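Local coordinates for magnetosome membrane protein MamB, putative Co/Zn/Cd cation transporter. Cation diffusion facilitator family (Desulfamplus magnetovallimortis, PDB 6QFJ) that probably moves divalent metal cations across the magnetosome membrane, this chain being the cytosolic C-terminal domain of the transporter, at residues I20-I26 with E38-P44; Y6-I10 with I63-R69. All coordinates share one frame; numbering follows the deposited sequence. Where two conformers were deposited one is given.

Contact 1. Residues I20-I26 with E38-P44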
loop_
_atom_site.group_PDB
_atom_site.type_symbol
_atom_site.label_atom_id
_atom_site.label_comp_id
_atom_site.label_asym_id
_atom_site.label_seq_id
_atom_site.Cartn_x
_atom_site.Cartn_y
_atom_site.Cartn_z
ATOM N N ILE A 20 9.755 1.909 -0.848
ATOM C CA ILE A 20 8.839 1.589 -1.926
ATOM C C ILE A 20 9.316 2.295 -3.155
ATOM O O ILE A 20 9.489 3.516 -3.138
ATOM C CB ILE A 20 7.403 2.051 -1.559
ATOM C CG1 ILE A 20 6.900 1.121 -0.456
ATOM C CG2 ILE A 20 6.448 2.047 -2.730
ATOM C CD1 ILE A 20 5.692 1.688 0.263
ATOM N N SER A 21 9.526 1.550 -4.254
ATOM C CA SER A 21 9.978 2.203 -5.522
ATOM C C SER A 21 8.850 2.966 -6.191
ATOM O O SER A 21 9.018 4.031 -6.707
ATOM C CB SER A 21 10.539 1.132 -6.495
ATOM O OG SER A 21 11.438 0.285 -5.772
ATOM N N ASP A 22 7.665 2.427 -6.165
ATOM C CA ASP A 22 6.494 3.069 -6.825
ATOM C C ASP A 22 5.224 2.331 -6.412
ATOM O O ASP A 22 5.281 1.183 -5.950
ATOM C CB ASP A 22 6.598 2.923 -8.376
ATOM C CG ASP A 22 7.319 4.083 -9.018
ATOM O OD1 ASP A 22 7.030 5.242 -8.703
ATOM O OD2 ASP A 22 8.227 3.859 -9.849
ATOM N N VAL A 23 4.104 2.992 -6.589
ATOM C CA VAL A 23 2.790 2.421 -6.372
ATOM C C VAL A 23 2.363 1.819 -7.688
ATOM O O VAL A 23 2.343 2.507 -8.694
ATOM C CB VAL A 23 1.766 3.484 -5.953
ATOM C CG1 VAL A 23 0.381 2.853 -5.790
ATOM C CG2 VAL A 23 2.211 4.073 -4.657
ATOM N N LYS A 24 2.033 0.543 -7.686
ATOM C CA LYS A 24 1.517 -0.088 -8.882
ATOM C C LYS A 24 0.004 0.069 -8.985
ATOM O O LYS A 24 -0.517 0.342 -10.047
ATOM C CB LYS A 24 1.840 -1.562 -8.868
ATOM C CG LYS A 24 1.309 -2.353 -10.057
ATOM C CD LYS A 24 2.084 -3.629 -9.993
ATOM C CE LYS A 24 1.338 -4.870 -10.384
ATOM N NZ LYS A 24 1.532 -5.117 -11.727
ATOM N N ASP A 25 -0.692 -0.105 -7.883
ATOM C CA ASP A 25 -2.144 0.046 -7.864
ATOM C C ASP A 25 -2.678 0.088 -6.466
ATOM O O ASP A 25 -2.128 -0.530 -5.546
ATOM C CB ASP A 25 -2.803 -1.110 -8.573
ATOM C CG ASP A 25 -4.180 -0.765 -9.126
ATOM O OD1 ASP A 25 -4.541 0.431 -9.354
ATOM O OD2 ASP A 25 -4.936 -1.741 -9.313
ATOM N N ILE A 26 -3.730 0.861 -6.286
ATOM C CA ILE A 26 -4.469 0.941 -5.002
ATOM C C ILE A 26 -5.927 0.728 -5.307
ATOM O O ILE A 26 -6.520 1.465 -6.098
ATOM C CB ILE A 26 -4.327 2.282 -4.323
ATOM C CG1 ILE A 26 -2.859 2.567 -4.010
ATOM C CG2 ILE A 26 -5.119 2.295 -3.004
ATOM C CD1 ILE A 26 -2.574 3.889 -3.332
ATOM N N GLU A 38 -6.617 -3.125 -1.287
ATOM C CA GLU A 38 -5.627 -3.950 -1.991
ATOM C C GLU A 38 -4.596 -3.033 -2.527
ATOM O O GLU A 38 -4.901 -2.131 -3.352
ATOM C CB GLU A 38 -6.270 -4.750 -3.126
ATOM C CG GLU A 38 -7.200 -5.836 -2.577
ATOM C CD GLU A 38 -8.068 -6.492 -3.625
ATOM O OE1 GLU A 38 -8.483 -5.837 -4.586
ATOM O OE2 GLU A 38 -8.356 -7.668 -3.450
ATOM N N ILE A 39 -3.381 -3.202 -2.044
ATOM C CA ILE A 39 -2.294 -2.327 -2.401
ATOM C C ILE A 39 -1.191 -3.135 -3.097
ATOM O O ILE A 39 -0.611 -4.095 -2.494
ATOM C CB ILE A 39 -1.723 -1.636 -1.166
ATOM C CG1 ILE A 39 -2.855 -1.041 -0.340
ATOM C CG2 ILE A 39 -0.677 -0.605 -1.574
ATOM C CD1 ILE A 39 -3.007 0.438 -0.309
ATOM N N ASP A 40 -0.898 -2.753 -4.348
ATOM C CA ASP A 40 0.205 -3.327 -5.105
ATOM C C ASP A 40 1.337 -2.338 -5.230
ATOM O O ASP A 40 1.121 -1.212 -5.670
ATOM C CB ASP A 40 -0.302 -3.777 -6.493
ATOM C CG ASP A 40 -1.315 -4.901 -6.400
ATOM O OD1 ASP A 40 -1.464 -5.510 -5.289
ATOM O OD2 ASP A 40 -2.034 -5.142 -7.380
ATOM N N LEU A 41 2.543 -2.765 -4.881
ATOM C CA LEU A 41 3.744 -1.917 -4.910
ATOM C C LEU A 41 4.889 -2.514 -5.636
ATOM O O LEU A 41 5.047 -3.726 -5.668
ATOM C CB LEU A 41 4.246 -1.686 -3.504
ATOM C CG LEU A 41 3.158 -1.177 -2.531
ATOM C CD1 LEU A 41 3.675 -1.183 -1.164
ATOM C CD2 LEU A 41 2.713 0.191 -2.926
ATOM N N TYR A 42 5.704 -1.644 -6.251
ATOM C CA TYR A 42 6.984 -2.012 -6.799
ATOM C C TYR A 42 8.012 -1.791 -5.774
ATOM O O TYR A 42 8.028 -0.787 -5.094
ATOM C CB TYR A 42 7.339 -1.120 -8.061
ATOM C CG TYR A 42 6.517 -1.416 -9.276
ATOM C CD1 TYR A 42 6.590 -2.646 -9.866
ATOM C CD2 TYR A 42 5.601 -0.512 -9.798
ATOM C CE1 TYR A 42 5.822 -2.956 -10.943
ATOM C CE2 TYR A 42 4.822 -0.793 -10.904
ATOM C CZ TYR A 42 4.953 -2.028 -11.470
ATOM O OH TYR A 42 4.225 -2.376 -12.568
ATOM N N VAL A 43 8.916 -2.736 -5.651
ATOM C CA VAL A 43 10.042 -2.631 -4.723
ATOM C C VAL A 43 11.289 -3.125 -5.451
ATOM O O VAL A 43 11.183 -3.764 -6.515
ATOM C CB VAL A 43 9.829 -3.513 -3.512
ATOM C CG1 VAL A 43 8.582 -3.050 -2.770
ATOM C CG2 VAL A 43 9.643 -4.960 -3.944
ATOM N N PRO A 44 12.467 -2.932 -4.846
ATOM C CA PRO A 44 13.710 -3.298 -5.534
ATOM C C PRO A 44 13.705 -4.772 -5.718
ATOM O O PRO A 44 13.286 -5.512 -4.797
ATOM C CB PRO A 44 14.817 -2.835 -4.580
ATOM C CG PRO A 44 14.202 -1.681 -3.848
ATOM C CD PRO A 44 12.696 -2.037 -3.720
#
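Lys24 lies across the ring of Tyr42 on one face of an antiparallel strand pair. CB of Lys24 sits 4.2 Å from the centroid of the Tyr42 ring, off-centre, as a CH-pi contact. Further out, CD of Lys24 comes within 3.6 Å of the Tyr42 hydroxyl oxygen OH. The lysine reaches the ring because its CG is anti to the backbone N (chi1 178°), and the chain then bends at its last two torsions. At the ring edge, CB of Asp22 approaches CD2 of Tyr42. The other face is apolar. There CD1 of Ile20 meets CD1 of Leu41 at 3.8 Å, and CG2 of Ile26 lies beside CD1 of Ile39 at 3.9 Å.

Backbone bonds fix this register, and two classic beta bulges interrupt it. Ser21 and Asp22 both face Tyr42; Ser21 N donates to Tyr42 O, while the bond from Asp22 N is weak. Lys24 and Asp25 both face Asp40. Lys24 N (2.8 Å) and Asp25 N (3.1 Å) both donate to Asp40 O, from the same face of its carbonyl plane. Asp40 N returns a nearly straight bond to Asp25 O, 2.8 Å long and 167° at the hydrogen.

Beyond the pair, Leu14 of helix 2-15 touches Ile20 and Val23, and Val59 of helix 49-66 touches Ile20 and Leu41. On the face of Asp40 and Tyr42, Phe78 makes a cation-pi contact with Lys24, and Arg76 makes a salt bridge with Asp40. The hairpin thus has two unlike faces. Aliphatic side chains face the two helices. On the other side, Arg76 probably offsets the negative charge of Asp40, and the lysine ammonium is likely to be steadied by Phe78, while Tyr42 packs on the aliphatic part of its chain.

Contact 2. Residues Y6-I10 with I63-R69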
loop_
_atom_site.group_PDB
_atom_site.type_symbol
_atom_site.label_atom_id
_atom_site.label_comp_id
_atom_site.label_asym_id
_atom_site.label_seq_id
_atom_site.Cartn_x
_atom_site.Cartn_y
_atom_site.Cartn_z
ATOM N N TYR A 6 -9.285 9.050 1.006
ATOM C CA TYR A 6 -8.370 8.154 1.627
ATOM C C TYR A 6 -7.284 7.640 0.661
ATOM O O TYR A 6 -6.098 7.618 1.004
ATOM C CB TYR A 6 -9.119 6.952 2.192
ATOM C CG TYR A 6 -9.956 7.218 3.448
ATOM C CD1 TYR A 6 -9.390 7.843 4.592
ATOM C CD2 TYR A 6 -11.262 6.770 3.528
ATOM C CE1 TYR A 6 -10.100 8.020 5.752
ATOM C CE2 TYR A 6 -12.008 6.955 4.672
ATOM C CZ TYR A 6 -11.435 7.588 5.793
ATOM O OH TYR A 6 -12.198 7.804 6.934
ATOM N N ILE A 7 -7.709 7.202 -0.525
ATOM C CA ILE A 7 -6.798 6.721 -1.550
ATOM C C ILE A 7 -5.714 7.770 -1.903
ATOM O O ILE A 7 -4.523 7.437 -1.979
ATOM C CB ILE A 7 -7.552 6.266 -2.797
ATOM C CG1 ILE A 7 -8.244 4.934 -2.493
ATOM C CG2 ILE A 7 -6.608 6.114 -4.003
ATOM C CD1 ILE A 7 -9.125 4.415 -3.643
ATOM N N GLU A 8 -6.134 9.013 -2.059
ATOM C CA GLU A 8 -5.235 10.086 -2.373
ATOM C C GLU A 8 -4.204 10.337 -1.280
ATOM O O GLU A 8 -3.029 10.543 -1.571
ATOM C CB GLU A 8 -6.022 11.359 -2.589
ATOM C CG GLU A 8 -5.130 12.543 -2.801
ATOM C CD GLU A 8 -5.823 13.900 -2.995
ATOM O OE1 GLU A 8 -5.095 14.861 -3.294
ATOM O OE2 GLU A 8 -7.054 14.027 -2.854
ATOM N N ALA A 9 -4.627 10.293 -0.004
ATOM C CA ALA A 9 -3.701 10.517 1.042
ATOM C C ALA A 9 -2.732 9.300 1.148
ATOM O O ALA A 9 -1.544 9.448 1.399
ATOM C CB ALA A 9 -4.448 10.773 2.357
ATOM N N ILE A 10 -3.279 8.103 1.059
ATOM C CA ILE A 10 -2.461 6.886 1.047
ATOM C C ILE A 10 -1.392 6.939 -0.066
ATOM O O ILE A 10 -0.216 6.786 0.200
ATOM C CB ILE A 10 -3.317 5.601 0.948
ATOM C CG1 ILE A 10 -4.136 5.409 2.190
ATOM C CG2 ILE A 10 -2.430 4.361 0.792
ATOM C CD1 ILE A 10 -5.247 4.390 2.034
ATOM N N ILE A 63 -2.005 2.750 6.384
ATOM C CA ILE A 63 -3.445 2.721 6.184
ATOM C C ILE A 63 -4.217 2.847 7.467
ATOM O O ILE A 63 -5.162 3.672 7.568
ATOM C CB ILE A 63 -3.857 1.505 5.375
ATOM C CG1 ILE A 63 -3.316 1.701 3.994
ATOM C CG2 ILE A 63 -5.404 1.394 5.340
ATOM C CD1 ILE A 63 -3.472 0.514 3.132
ATOM N N LYS A 64 -3.838 2.064 8.477
ATOM C CA LYS A 64 -4.513 2.142 9.757
ATOM C C LYS A 64 -4.461 3.552 10.365
ATOM O O LYS A 64 -5.393 3.987 11.032
ATOM C CB LYS A 64 -3.843 1.194 10.752
ATOM C CG LYS A 64 -3.846 -0.238 10.350
ATOM C CD LYS A 64 -5.232 -0.699 10.083
ATOM C CE LYS A 64 -5.250 -2.211 10.066
ATOM N NZ LYS A 64 -6.569 -2.686 9.578
ATOM N N GLU A 65 -3.366 4.260 10.158
ATOM C CA GLU A 65 -3.291 5.587 10.661
ATOM C C GLU A 65 -4.174 6.545 9.890
ATOM O O GLU A 65 -4.809 7.420 10.473
ATOM C CB GLU A 65 -1.857 6.138 10.678
ATOM C CG GLU A 65 -1.801 7.564 11.250
ATOM C CD GLU A 65 -0.362 8.094 11.392
ATOM O OE1 GLU A 65 0.573 7.285 11.478
ATOM O OE2 GLU A 65 -0.158 9.344 11.466
ATOM N N ILE A 66 -4.199 6.434 8.582
ATOM C CA ILE A 66 -4.995 7.391 7.769
ATOM C C ILE A 66 -6.486 7.167 7.812
ATOM O O ILE A 66 -7.254 8.114 7.868
ATOM C CB ILE A 66 -4.493 7.359 6.323
ATOM C CG1 ILE A 66 -3.094 7.890 6.329
ATOM C CG2 ILE A 66 -5.394 8.173 5.392
ATOM C CD1 ILE A 66 -2.572 8.281 4.997
ATOM N N VAL A 67 -6.912 5.923 7.760
ATOM C CA VAL A 67 -8.325 5.574 7.755
ATOM C C VAL A 67 -8.836 5.361 9.177
ATOM O O VAL A 67 -8.399 4.444 9.872
ATOM C CB VAL A 67 -8.485 4.268 6.917
ATOM C CG1 VAL A 67 -9.910 3.891 6.790
ATOM C CG2 VAL A 67 -7.862 4.403 5.539
ATOM N N ASP A 68 -9.820 6.150 9.568
ATOM C CA ASP A 68 -10.356 6.120 10.918
ATOM C C ASP A 68 -11.142 4.816 11.172
ATOM O O ASP A 68 -11.012 4.160 12.221
ATOM C CB ASP A 68 -11.313 7.302 11.117
ATOM C CG ASP A 68 -10.894 8.564 10.322
ATOM O OD1 ASP A 68 -10.933 8.522 9.061
ATOM O OD2 ASP A 68 -10.534 9.587 10.953
ATOM N N ARG A 69 -11.922 4.431 10.183
ATOM C CA ARG A 69 -12.763 3.242 10.276
ATOM C C ARG A 69 -11.996 1.936 10.163
ATOM O O ARG A 69 -10.823 1.889 9.752
ATOM C CB ARG A 69 -13.776 3.249 9.132
ATOM C CG ARG A 69 -13.707 4.535 8.318
ATOM C CD ARG A 69 -14.926 4.746 7.399
ATOM N NE ARG A 69 -15.611 3.521 7.068
ATOM C CZ ARG A 69 -16.437 3.413 6.047
ATOM N NH1 ARG A 69 -17.003 2.240 5.807
ATOM N NH2 ARG A 69 -16.672 4.447 5.252
#
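Tyr6 and Asp68 make a polar link between helix 2-15 and the turn after helix 49-66. The Tyr6 hydroxyl OH donates to Asp68 OD1 over 2.6 Å. It meets that oxygen on its anti side, 21° out of the carboxylate plane. Seen from the tyrosine, OD1 lies at the ring edge and in the ring plane. The ring and the carboxylate are turned 55° against each other. Asp68 was modelled in two conformers, so the bond holds for one and is doubtful for the other.

CH-pi packing holds the same ring. CG1 of Val67 stands over one face, 4.2 Å from the Tyr6 ring centroid and toward the rim. CG2 of Val67 touches CD1 of Tyr6 at 3.9 Å. Val67 brings both methyls to the ring with CG1 anti to its backbone N (chi1 -176°). Val67 is also where the chain leaves helical geometry, and the turn that follows carries Asp68 to the hydroxyl.

The remaining contacts are apolar. CD1 of Ile66 lies 4.1 Å from CB of Ala9, and CG2 of Ile66 reaches CD1 of Tyr6. Deeper in, CD1 of Ile10 packs on CG1 of Ile63 at 3.8 Å. Replacing Tyr6 with an alanine would probably leave Asp68 without its hydroxyl partner and open a gap beside the methyls of Val67.

His2, earlier in the same helix, stacks on the Tyr6 ring. Phe37 of strand 34-43 touches Ile10, Ile63 and Val67, and Val73 of strand 71-79 touches Ile63. The contact joins the N-terminal half of helix 2-15 to the C-terminal end of helix 49-66, its buried isoleucines resting on the sheet. The helix-strand-strand-helix-strand order, with both helices on one side, is consistent with the alpha/beta C-terminal domain of CDF transporters.

Overall arrangement
From the N terminus, helix 2-15 supplies the first half of contact 2. The chain then enters strand 22-31, turns back along strand 34-43 and closes the hairpin of contact 1. Helix 49-66 follows, and its end returns to the first helix to close the long loop of contact 2. Contact 1 is nested inside that loop. Their centres are about 16 Å apart, yet they touch: Ile39 CD1 packs on Ile63 CD1 at 3.5 Å, and Ile26 CG2 on Ile7 CG1 at 4.1 Å. Contact 1 joins two strands, contact 2 joins the helices, and the isoleucines between them tie the helices to one side of the sheet, which strand 71-79 completes beside 34-43.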